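Local coordinates for protein BtGH115A (Bacteroides thetaiotaomicron, PDB 5BY3) that acts as a family GH115 4-O-methyl-alpha-glucuronidase with specificity for decorated arabinogalactans, probably hydrolysing terminal glucuronic acid groups from them, at residues A[263-268]-A[274-279]; A[290-295]-A[320-325]; A[698-703]-A[730-735]; A[721-726]-A[764-769]. All coordinates share one frame; numbering follows the deposited sequence.

Contact 1: residues A[263-268]-A[274-279]; sequences YDYVNN and QFWEDR
Tyr265 and Trp276 form the closest meeting here: Tyr265 CE1 lies 3.5 Å from Trp276 CZ3 and 3.7 Å from Trp276 CH2. The planes are inclined by only 23°, yet the phenol and the six-membered indole ring have centroids 5.3 Å apart, so the rings are slid past each other and barely overlap. Tyr263 comes to the edge of the indole, its OH 4.3 Å from Trp276 NE1, a packing distance with no hydrogen bond. A looser apolar touch joins Tyr263 CE1 and Phe275 CE2 at 4.4 Å.

In the next shell, Trp276 CG stands beside its backbone N (chi1 -68°), which directs the indole back toward the helix start. That start is capped by Asp264, whose OD1 accepts from Asn267 N at 2.6 Å. The polar end of Tyr265 is held by Asp321.

Tyr263 and Asp264 lie just before helix 265-283, the other residues on it; after helix 251-258, this is the second helix between strands 238-239 and 290-291 of the TIM-barrel sheet. Trp255 of helix 251-258 makes edge-to-face pairs with Tyr263 and Phe275, while helix 308-329 packs against Tyr265 and Trp276.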
# COMPACT_ATOMS: atom_id res chain seq x y z
N TYR A 263 30.84 -1.71 -8.21
CA TYR A 263 29.59 -2.37 -8.62
C TYR A 263 29.20 -1.87 -10.00
O TYR A 263 28.28 -1.05 -10.18
CB TYR A 263 28.49 -2.11 -7.60
CG TYR A 263 27.17 -2.81 -7.85
CD1 TYR A 263 27.04 -4.19 -7.68
CD2 TYR A 263 26.02 -2.08 -8.20
CE1 TYR A 263 25.81 -4.83 -7.87
CE2 TYR A 263 24.79 -2.70 -8.41
CZ TYR A 263 24.69 -4.08 -8.24
OH TYR A 263 23.48 -4.72 -8.43
N ASP A 264 29.93 -2.39 -10.98
CA ASP A 264 29.98 -1.85 -12.32
C ASP A 264 30.21 -3.03 -13.25
O ASP A 264 31.23 -3.75 -13.13
CB ASP A 264 31.17 -0.86 -12.41
CG ASP A 264 31.30 -0.23 -13.78
OD1 ASP A 264 31.85 -0.86 -14.69
OD2 ASP A 264 30.84 0.91 -13.94
N TYR A 265 29.26 -3.25 -14.16
CA TYR A 265 29.35 -4.43 -15.00
C TYR A 265 30.21 -4.17 -16.23
O TYR A 265 30.88 -5.09 -16.72
CB TYR A 265 27.96 -4.96 -15.38
CG TYR A 265 27.88 -6.47 -15.49
CD1 TYR A 265 27.92 -7.26 -14.35
CD2 TYR A 265 27.75 -7.11 -16.74
CE1 TYR A 265 27.84 -8.65 -14.42
CE2 TYR A 265 27.64 -8.50 -16.83
CZ TYR A 265 27.69 -9.26 -15.67
OH TYR A 265 27.61 -10.63 -15.68
N VAL A 266 30.22 -2.92 -16.70
CA VAL A 266 31.05 -2.53 -17.85
C VAL A 266 32.55 -2.73 -17.57
O VAL A 266 33.26 -3.17 -18.45
CB VAL A 266 30.70 -1.11 -18.39
CG1 VAL A 266 31.57 -0.70 -19.58
CG2 VAL A 266 29.23 -1.06 -18.82
N ASN A 267 33.01 -2.50 -16.33
CA ASN A 267 34.45 -2.48 -16.04
C ASN A 267 34.98 -3.55 -15.09
O ASN A 267 36.20 -3.80 -15.02
CB ASN A 267 34.83 -1.07 -15.55
CG ASN A 267 34.74 -0.03 -16.65
OD1 ASN A 267 35.45 -0.12 -17.67
ND2 ASN A 267 33.86 0.97 -16.48
N ASN A 268 34.05 -4.19 -14.37
CA ASN A 268 34.35 -5.09 -13.25
C ASN A 268 33.35 -6.26 -13.19
O ASN A 268 33.17 -6.88 -12.13
CB ASN A 268 34.37 -4.29 -11.93
CG ASN A 268 35.01 -5.03 -10.77
OD1 ASN A 268 36.03 -5.70 -10.90
ND2 ASN A 268 34.41 -4.89 -9.59
N GLN A 274 30.53 -12.98 -9.80
CA GLN A 274 30.90 -13.84 -8.67
C GLN A 274 29.98 -13.61 -7.48
O GLN A 274 29.38 -14.53 -6.98
CB GLN A 274 32.35 -13.57 -8.24
CG GLN A 274 33.42 -14.07 -9.21
CD GLN A 274 34.86 -13.90 -8.68
OE1 GLN A 274 35.15 -12.98 -7.91
NE2 GLN A 274 35.75 -14.81 -9.09
N PHE A 275 29.92 -12.35 -7.03
CA PHE A 275 29.00 -11.82 -6.03
C PHE A 275 27.59 -12.43 -6.13
O PHE A 275 27.14 -13.10 -5.20
CB PHE A 275 28.98 -10.28 -6.20
CG PHE A 275 27.97 -9.56 -5.36
CD1 PHE A 275 28.18 -9.37 -3.99
CD2 PHE A 275 26.82 -9.04 -5.94
CE1 PHE A 275 27.25 -8.69 -3.22
CE2 PHE A 275 25.88 -8.36 -5.17
CZ PHE A 275 26.10 -8.19 -3.81
N TRP A 276 26.92 -12.23 -7.26
CA TRP A 276 25.61 -12.84 -7.56
C TRP A 276 25.62 -14.37 -7.40
O TRP A 276 24.77 -14.93 -6.68
CB TRP A 276 25.19 -12.48 -8.98
CG TRP A 276 24.87 -11.08 -9.22
CD1 TRP A 276 24.48 -10.15 -8.29
CD2 TRP A 276 24.86 -10.41 -10.47
NE1 TRP A 276 24.26 -8.94 -8.88
CE2 TRP A 276 24.46 -9.07 -10.22
CE3 TRP A 276 25.16 -10.79 -11.78
CZ2 TRP A 276 24.34 -8.11 -11.24
CZ3 TRP A 276 25.02 -9.84 -12.80
CH2 TRP A 276 24.62 -8.51 -12.52
N GLU A 277 26.61 -15.02 -8.03
CA GLU A 277 26.75 -16.48 -8.10
C GLU A 277 26.73 -17.17 -6.76
O GLU A 277 26.02 -18.17 -6.57
CB GLU A 277 28.01 -16.88 -8.86
CG GLU A 277 28.37 -18.37 -8.78
CD GLU A 277 29.66 -18.70 -9.50
OE1 GLU A 277 29.59 -19.36 -10.58
OE2 GLU A 277 30.73 -18.28 -8.99
N ASP A 278 27.52 -16.67 -5.81
CA ASP A 278 27.63 -17.32 -4.52
C ASP A 278 26.25 -17.46 -3.89
O ASP A 278 25.96 -18.47 -3.25
CB ASP A 278 28.56 -16.52 -3.61
CG ASP A 278 29.99 -16.46 -4.13
OD1 ASP A 278 30.29 -17.21 -5.09
OD2 ASP A 278 30.81 -15.69 -3.55
N ARG A 279 25.42 -16.43 -4.11
CA ARG A 279 24.09 -16.30 -3.55
C ARG A 279 23.09 -17.25 -4.22
O ARG A 279 22.40 -17.98 -3.53
CB ARG A 279 23.62 -14.84 -3.65
CG ARG A 279 22.14 -14.58 -3.43
CD ARG A 279 21.65 -14.93 -2.02
NE ARG A 279 22.61 -14.62 -0.97
CZ ARG A 279 22.81 -13.42 -0.48
NH1 ARG A 279 22.12 -12.37 -0.94
NH2 ARG A 279 23.70 -13.24 0.48

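Contact 2: residues A[290-295]-A[320-325]; sequences YTLGMR and VDQRGL
Gln322 reaches Gly293 because its side chain leaves the helix with CG beside the backbone N and then runs out extended (chi2 177°), carrying the terminal amide to the opposite backbone. There the amide makes two hydrogen bonds to one residue. Gly293 N donates to Gln322 OE1 over 2.9 Å; the bond is nearly straight, 167° at the hydrogen, and lies in the carbonyl plane on a lone pair of OE1. Gln322 NE2 returns a bond to Gly293 O at 3.0 Å, less ideally placed, since the donor is tilted 23° from the plane of the Gly293 carbonyl.

Leu292 packs alongside. Its CD2 is 3.7 Å from Gln322 OE1 and 4.1 Å from Gln322 CB, the leucine and glutamine chains running antiparallel beside one another. The other methyl, CD1, touches Arg323 CD at 4.1 Å, where the arginine chain crosses at about a right angle. Beyond that point Arg323 bends, and its guanidinium is held by Gln339 and Asp360.

Strand 290-291, helix 308-329 and strand 339-341 form a beta-alpha-beta crossover of the barrel, and this contact ties its helix to the chain just leaving its first strand. Leu292 also bonds through its backbone to Val340.

The chemistry fixes the rotation of the Gln322 amide: an N-H donor and a carbonyl acceptor on the same glycine match OE1 and NE2 in one orientation. Both buried polar ends are thereby satisfied by neutral groups, a link that should depend little on ionisation.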
# COMPACT_ATOMS: atom_id res chain seq x y z
N TYR A 290 13.37 -13.96 -8.57
CA TYR A 290 14.66 -13.38 -8.97
C TYR A 290 14.41 -12.10 -9.69
O TYR A 290 13.76 -12.11 -10.77
CB TYR A 290 15.45 -14.37 -9.86
CG TYR A 290 15.93 -15.56 -9.08
CD1 TYR A 290 17.15 -15.50 -8.40
CD2 TYR A 290 15.15 -16.72 -8.94
CE1 TYR A 290 17.60 -16.56 -7.65
CE2 TYR A 290 15.61 -17.80 -8.18
CZ TYR A 290 16.82 -17.69 -7.54
OH TYR A 290 17.32 -18.70 -6.75
N THR A 291 14.86 -11.00 -9.09
CA THR A 291 14.80 -9.70 -9.77
C THR A 291 15.95 -9.66 -10.81
O THR A 291 17.08 -9.98 -10.48
CB THR A 291 14.88 -8.51 -8.78
OG1 THR A 291 13.60 -8.32 -8.17
CG2 THR A 291 15.20 -7.21 -9.48
N LEU A 292 15.64 -9.28 -12.05
CA LEU A 292 16.67 -9.17 -13.08
C LEU A 292 17.15 -7.74 -13.25
O LEU A 292 16.50 -6.81 -12.76
CB LEU A 292 16.18 -9.74 -14.40
CG LEU A 292 15.97 -11.25 -14.49
CD1 LEU A 292 15.91 -11.65 -15.96
CD2 LEU A 292 17.07 -12.03 -13.77
N GLY A 293 18.28 -7.58 -13.93
CA GLY A 293 18.78 -6.26 -14.31
C GLY A 293 19.82 -5.72 -13.36
O GLY A 293 20.42 -6.47 -12.59
N MSE A 294 20.03 -4.41 -13.43
CA MSE A 294 21.07 -3.71 -12.65
C MSE A 294 20.75 -2.22 -12.57
O MSE A 294 20.42 -1.58 -13.58
CB MSE A 294 22.47 -3.91 -13.26
CG MSE A 294 23.51 -3.70 -12.17
SE MSE A 294 25.27 -4.30 -12.81
CE MSE A 294 26.49 -3.82 -11.35
N ARG A 295 20.85 -1.69 -11.35
CA ARG A 295 20.84 -0.24 -11.09
C ARG A 295 22.08 0.07 -10.26
O ARG A 295 23.12 -0.60 -10.43
CB ARG A 295 19.54 0.19 -10.37
CG ARG A 295 18.27 0.09 -11.21
CD ARG A 295 17.03 0.43 -10.37
NE ARG A 295 16.75 1.87 -10.32
CZ ARG A 295 16.55 2.58 -9.21
NH1 ARG A 295 16.54 2.01 -8.00
NH2 ARG A 295 16.32 3.88 -9.32
N VAL A 320 21.67 -12.01 -19.92
CA VAL A 320 22.21 -13.24 -20.48
C VAL A 320 23.02 -14.00 -19.44
O VAL A 320 22.87 -15.22 -19.33
CB VAL A 320 22.98 -12.99 -21.83
CG1 VAL A 320 23.68 -14.24 -22.32
CG2 VAL A 320 22.04 -12.48 -22.92
N ASP A 321 23.81 -13.29 -18.64
CA ASP A 321 24.60 -13.92 -17.57
C ASP A 321 23.77 -14.29 -16.36
O ASP A 321 24.07 -15.29 -15.68
CB ASP A 321 25.74 -13.03 -17.07
CG ASP A 321 26.61 -12.47 -18.18
OD1 ASP A 321 26.21 -12.48 -19.37
OD2 ASP A 321 27.71 -11.98 -17.81
N GLN A 322 22.78 -13.45 -16.06
CA GLN A 322 21.91 -13.67 -14.90
C GLN A 322 21.03 -14.90 -15.08
O GLN A 322 20.98 -15.75 -14.21
CB GLN A 322 21.07 -12.44 -14.60
CG GLN A 322 21.84 -11.35 -13.88
CD GLN A 322 20.99 -10.10 -13.64
OE1 GLN A 322 19.98 -9.87 -14.30
NE2 GLN A 322 21.42 -9.29 -12.68
N ARG A 323 20.36 -14.99 -16.23
CA ARG A 323 19.65 -16.21 -16.63
C ARG A 323 20.61 -17.43 -16.76
O ARG A 323 20.24 -18.57 -16.43
CB ARG A 323 18.83 -15.96 -17.90
CG ARG A 323 17.64 -15.06 -17.64
CD ARG A 323 17.07 -14.33 -18.83
NE ARG A 323 16.28 -15.18 -19.74
CZ ARG A 323 15.11 -15.77 -19.47
NH1 ARG A 323 14.52 -15.65 -18.28
NH2 ARG A 323 14.51 -16.50 -20.39
N GLY A 324 21.84 -17.16 -17.19
CA GLY A 324 22.93 -18.12 -17.13
C GLY A 324 23.08 -18.83 -15.80
O GLY A 324 23.12 -20.06 -15.77
N LEU A 325 23.15 -18.08 -14.70
CA LEU A 325 23.34 -18.70 -13.37
C LEU A 325 22.13 -19.54 -12.95
O LEU A 325 22.25 -20.54 -12.24
CB LEU A 325 23.57 -17.65 -12.29
CG LEU A 325 24.87 -16.87 -12.31
CD1 LEU A 325 24.66 -15.40 -11.89
CD2 LEU A 325 25.85 -17.60 -11.43

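Contact 3: residues A[698-703]-A[730-735]; sequences PNHPVH and EEWKEN
His700 and Trp732 meet where a loop of the C-terminal domain, which belongs to the galactose-binding-like clan of beta-sandwiches, packs on helix 730-738. The loop leaves strand 689-696.

The aromatic part is a rim-to-rim pair. His700 CE1 is 3.7 Å from Trp732 CD1 and 3.8 Å from Trp732 NE1, the pyrrole side of the indole lying at the edge of the imidazole. The planes differ by 22° and the centroids of the imidazole and the five-membered ring are 5.6 Å apart, so neither ring covers the other. Trp732 CG lies anti to the backbone N (chi1 173°), which carries the indole out along the helix flank to the histidine.

Apolar contact supplies the second element: Pro698 CB rests 3.7 Å from Asn735 CB. Beside it, Pro698 CG makes van der Waals packing on the backbone carbonyl, 3.9 Å from Asn735 O.

Among polar interactions, His700 NE2 and Trp732 NE1 both bond to OD2 of Asp368, so one carboxylate oxygen ties the two rings together. Asp368 follows barrel strand 362-366, and Arg374 adds a cation-pi contact to Trp732; the C-terminal domain is therefore docked on the glycosidase barrel here. Asn735 OD1 is taken by Arg738. Asn735 ND2 instead donates to a water at 2.8 Å, and that water in turn gives a weak bond to Pro698 O at 3.4 Å.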
# COMPACT_ATOMS: atom_id res chain seq x y z
N PRO A 698 -4.58 13.96 -10.00
CA PRO A 698 -3.31 14.02 -10.72
C PRO A 698 -2.79 12.61 -11.11
O PRO A 698 -1.59 12.32 -10.97
CB PRO A 698 -2.39 14.68 -9.71
CG PRO A 698 -2.88 14.17 -8.37
CD PRO A 698 -4.37 13.94 -8.53
N ASN A 699 -3.65 11.76 -11.65
CA ASN A 699 -3.17 10.45 -12.08
C ASN A 699 -2.40 10.56 -13.44
O ASN A 699 -2.28 11.67 -14.02
CB ASN A 699 -4.29 9.42 -12.09
CG ASN A 699 -5.29 9.69 -13.18
OD1 ASN A 699 -5.11 9.24 -14.29
ND2 ASN A 699 -6.34 10.42 -12.87
N HIS A 700 -1.87 9.42 -13.90
CA HIS A 700 -1.02 9.36 -15.09
C HIS A 700 -1.79 8.67 -16.24
O HIS A 700 -2.68 7.84 -15.98
CB HIS A 700 0.28 8.60 -14.78
CG HIS A 700 1.15 9.25 -13.74
ND1 HIS A 700 1.87 10.40 -13.98
CD2 HIS A 700 1.44 8.89 -12.46
CE1 HIS A 700 2.55 10.73 -12.89
NE2 HIS A 700 2.30 9.84 -11.96
N PRO A 701 -1.43 8.98 -17.52
CA PRO A 701 -2.16 8.41 -18.70
C PRO A 701 -2.35 6.89 -18.64
O PRO A 701 -1.46 6.17 -18.19
CB PRO A 701 -1.26 8.78 -19.90
CG PRO A 701 -0.49 9.98 -19.43
CD PRO A 701 -0.26 9.79 -17.95
N VAL A 702 -3.52 6.40 -19.05
CA VAL A 702 -3.77 4.95 -19.01
C VAL A 702 -3.31 4.27 -20.28
O VAL A 702 -2.86 3.12 -20.26
CB VAL A 702 -5.24 4.60 -18.73
CG1 VAL A 702 -5.40 3.10 -18.50
CG2 VAL A 702 -5.76 5.41 -17.53
N HIS A 703 -3.45 4.98 -21.40
CA HIS A 703 -2.89 4.55 -22.68
C HIS A 703 -2.46 5.76 -23.46
O HIS A 703 -3.20 6.75 -23.62
CB HIS A 703 -3.89 3.75 -23.51
CG HIS A 703 -4.25 2.44 -22.90
ND1 HIS A 703 -5.55 2.13 -22.55
CD2 HIS A 703 -3.49 1.38 -22.55
CE1 HIS A 703 -5.57 0.91 -22.03
NE2 HIS A 703 -4.33 0.44 -22.00
N GLU A 730 8.44 20.14 -11.68
CA GLU A 730 7.86 21.07 -10.72
C GLU A 730 6.32 20.87 -10.55
O GLU A 730 5.83 20.79 -9.41
CB GLU A 730 8.20 22.51 -11.14
CG GLU A 730 7.84 23.60 -10.14
CD GLU A 730 8.49 23.38 -8.78
OE1 GLU A 730 9.65 22.89 -8.73
OE2 GLU A 730 7.83 23.69 -7.77
N GLU A 731 5.59 20.76 -11.66
CA GLU A 731 4.15 20.51 -11.64
C GLU A 731 3.76 19.17 -11.01
O GLU A 731 2.79 19.10 -10.25
CB GLU A 731 3.53 20.60 -13.03
CG GLU A 731 2.03 20.71 -13.01
CD GLU A 731 1.47 20.96 -14.39
OE1 GLU A 731 1.37 20.01 -15.23
OE2 GLU A 731 1.10 22.12 -14.62
N TRP A 732 4.49 18.11 -11.34
CA TRP A 732 4.27 16.83 -10.73
C TRP A 732 4.48 16.91 -9.20
O TRP A 732 3.80 16.22 -8.44
CB TRP A 732 5.12 15.73 -11.39
CG TRP A 732 5.02 14.41 -10.65
CD1 TRP A 732 4.07 13.42 -10.83
CD2 TRP A 732 5.83 13.98 -9.55
NE1 TRP A 732 4.29 12.38 -9.92
CE2 TRP A 732 5.36 12.71 -9.13
CE3 TRP A 732 6.94 14.54 -8.89
CZ2 TRP A 732 5.97 11.98 -8.11
CZ3 TRP A 732 7.52 13.82 -7.84
CH2 TRP A 732 7.03 12.56 -7.47
N LYS A 733 5.38 17.77 -8.76
CA LYS A 733 5.73 17.85 -7.33
C LYS A 733 4.55 18.49 -6.62
O LYS A 733 4.10 18.01 -5.61
CB LYS A 733 7.02 18.66 -7.11
CG LYS A 733 8.29 17.85 -7.31
CD LYS A 733 9.52 18.75 -7.28
CE LYS A 733 10.81 17.98 -7.55
NZ LYS A 733 11.97 18.93 -7.64
N GLU A 734 4.08 19.59 -7.19
CA GLU A 734 2.88 20.28 -6.79
C GLU A 734 1.71 19.31 -6.78
O GLU A 734 0.97 19.26 -5.79
CB GLU A 734 2.61 21.43 -7.78
CG GLU A 734 2.89 22.84 -7.28
CD GLU A 734 4.04 22.91 -6.30
OE1 GLU A 734 5.19 22.71 -6.73
OE2 GLU A 734 3.81 23.17 -5.09
N ASN A 735 1.55 18.56 -7.87
CA ASN A 735 0.41 17.67 -8.05
C ASN A 735 0.32 16.70 -6.86
O ASN A 735 -0.69 16.64 -6.22
CB ASN A 735 0.52 16.88 -9.37
CG ASN A 735 0.02 17.66 -10.62
OD1 ASN A 735 -0.33 18.87 -10.56
ND2 ASN A 735 -0.02 16.96 -11.76
O HOH W 1 0.84 14.35 -12.16

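Contact 4: residues A[721-726]-A[764-769]; sequences IAYETK and EGVILD
Tyr723 presents neither ring face to residues 764-769; it meets Val766 with its phenol end, the hydroxyl oxygen being the atom that makes the contact. That oxygen is seated against the valine: Tyr723 OH is 3.3 Å from Val766 CA, 3.6 Å from Val766 CG1 and 3.8 Å from Val766 CG2, so it touches the backbone carbon and both methyls. Around the ring, Leu707, Ala741 and Arg743 pack on the tyrosine.

Tyr723 CG takes the crowded position between the backbone N and the carbonyl carbon (chi1 67°), which swings the ring from just past strand 719-722 toward the opposing segment. That strand is outermost in a four-stranded antiparallel sheet, whereas strand 766-772 belongs to the other antiparallel sheet of the C-terminal domain. The phenol thus reaches from the margin of one sheet to the other, in keeping with a beta-sandwich of the galactose-binding-like clan.

Val766 follows an inverse gamma turn centred on Gly765, closed by Val766 N bonding to Glu764 O at 3.0 Å. This part of the chain is further held by backbone bonding of Val766 to Ile672.

No direct hydrogen bond joins the segments, but a water does: it is hydrogen-bonded to Tyr723 OH at 2.8 Å and accepts from Ile767 N at 3.0 Å.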
# COMPACT_ATOMS: atom_id res chain seq x y z
N ILE A 721 -7.06 21.10 -23.46
CA ILE A 721 -6.21 21.28 -22.28
C ILE A 721 -5.68 19.94 -21.73
O ILE A 721 -6.46 19.09 -21.35
CB ILE A 721 -6.94 22.03 -21.15
CG1 ILE A 721 -7.37 23.44 -21.63
CG2 ILE A 721 -6.03 22.13 -19.94
CD1 ILE A 721 -8.09 24.26 -20.57
N ALA A 722 -4.34 19.82 -21.70
CA ALA A 722 -3.60 18.65 -21.25
C ALA A 722 -3.12 18.83 -19.79
O ALA A 722 -2.80 19.95 -19.38
CB ALA A 722 -2.40 18.45 -22.15
N TYR A 723 -3.03 17.74 -19.03
CA TYR A 723 -2.62 17.85 -17.62
C TYR A 723 -1.81 16.67 -17.13
O TYR A 723 -1.54 16.57 -15.93
CB TYR A 723 -3.81 18.12 -16.65
CG TYR A 723 -4.79 16.97 -16.55
CD1 TYR A 723 -5.81 16.81 -17.50
CD2 TYR A 723 -4.69 16.03 -15.52
CE1 TYR A 723 -6.69 15.73 -17.42
CE2 TYR A 723 -5.56 14.95 -15.44
CZ TYR A 723 -6.56 14.81 -16.39
OH TYR A 723 -7.42 13.76 -16.29
N GLU A 724 -1.42 15.78 -18.05
CA GLU A 724 -0.45 14.74 -17.73
C GLU A 724 0.85 15.50 -17.40
O GLU A 724 1.01 16.63 -17.84
CB GLU A 724 -0.28 13.71 -18.87
CG GLU A 724 0.71 14.05 -20.00
CD GLU A 724 0.34 15.26 -20.88
OE1 GLU A 724 -0.81 15.73 -20.86
OE2 GLU A 724 1.23 15.76 -21.62
N THR A 725 1.69 14.90 -16.56
CA THR A 725 3.02 15.40 -16.29
C THR A 725 4.02 14.33 -16.76
O THR A 725 3.64 13.14 -16.98
CB THR A 725 3.26 15.64 -14.77
OG1 THR A 725 3.05 14.42 -14.07
CG2 THR A 725 2.37 16.67 -14.20
N LYS A 726 5.30 14.75 -16.84
CA LYS A 726 6.41 13.91 -17.29
C LYS A 726 7.49 13.93 -16.24
O LYS A 726 7.84 15.00 -15.73
CB LYS A 726 7.02 14.42 -18.63
CG LYS A 726 6.08 14.48 -19.85
CD LYS A 726 5.63 13.09 -20.32
CE LYS A 726 4.58 13.19 -21.42
NZ LYS A 726 3.57 12.11 -21.26
N GLU A 764 -8.52 8.32 -21.79
CA GLU A 764 -9.09 7.31 -20.92
C GLU A 764 -9.35 7.75 -19.46
O GLU A 764 -10.49 8.13 -19.12
CB GLU A 764 -8.30 6.01 -21.02
CG GLU A 764 -9.14 4.77 -20.73
CD GLU A 764 -8.78 3.57 -21.61
OE1 GLU A 764 -8.45 3.78 -22.79
OE2 GLU A 764 -8.85 2.43 -21.12
N GLY A 765 -8.32 7.75 -18.60
CA GLY A 765 -8.56 7.85 -17.14
C GLY A 765 -8.60 9.26 -16.57
O GLY A 765 -7.73 9.64 -15.77
N VAL A 766 -9.62 10.02 -17.00
CA VAL A 766 -9.80 11.44 -16.67
C VAL A 766 -10.75 11.53 -15.50
O VAL A 766 -11.92 11.09 -15.61
CB VAL A 766 -10.44 12.21 -17.83
CG1 VAL A 766 -10.84 13.63 -17.44
CG2 VAL A 766 -9.51 12.22 -19.04
N ILE A 767 -10.28 12.07 -14.38
CA ILE A 767 -11.15 12.05 -13.22
C ILE A 767 -11.28 13.44 -12.68
O ILE A 767 -10.28 14.01 -12.20
CB ILE A 767 -10.66 11.06 -12.14
CG1 ILE A 767 -10.75 9.64 -12.66
CG2 ILE A 767 -11.50 11.15 -10.89
CD1 ILE A 767 -9.52 8.82 -12.32
N LEU A 768 -12.50 13.97 -12.78
CA LEU A 768 -12.83 15.31 -12.31
C LEU A 768 -13.08 15.31 -10.82
O LEU A 768 -13.74 14.42 -10.29
CB LEU A 768 -14.04 15.88 -13.08
CG LEU A 768 -14.45 17.32 -12.72
CD1 LEU A 768 -13.46 18.39 -13.16
CD2 LEU A 768 -15.85 17.65 -13.23
N ASP A 769 -12.55 16.33 -10.14
CA ASP A 769 -12.71 16.52 -8.70
C ASP A 769 -13.54 17.76 -8.43
O ASP A 769 -14.61 17.65 -7.87
CB ASP A 769 -11.34 16.63 -7.99
CG ASP A 769 -11.40 16.23 -6.53
OD1 ASP A 769 -12.39 15.59 -6.18
OD2 ASP A 769 -10.47 16.51 -5.73
O HOH W 2 -7.46 12.61 -13.69

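Overall arrangement
Contacts 1 and 2 come first along the chain, one closing before the next opens, and both belong to the TIM-barrel part. Their centres are 10 Å apart and they touch, with Trp276 CH2 packing 3.3 Å from Gln322 NE2, so helices 265-283 and 308-329 share one layer outside the barrel sheet. Contacts 3 and 4 lie in the C-terminal domain, centres 8 Å apart. Their segments alternate in sequence, and strand 719-722 is followed directly by helix 730-738, interlocking the two through Thr725. Contacts 2 and 3 are about 32 Å apart between centres and do not touch; the two pairs thus sit in separate parts of the protein, with contact 3 facing the barrel.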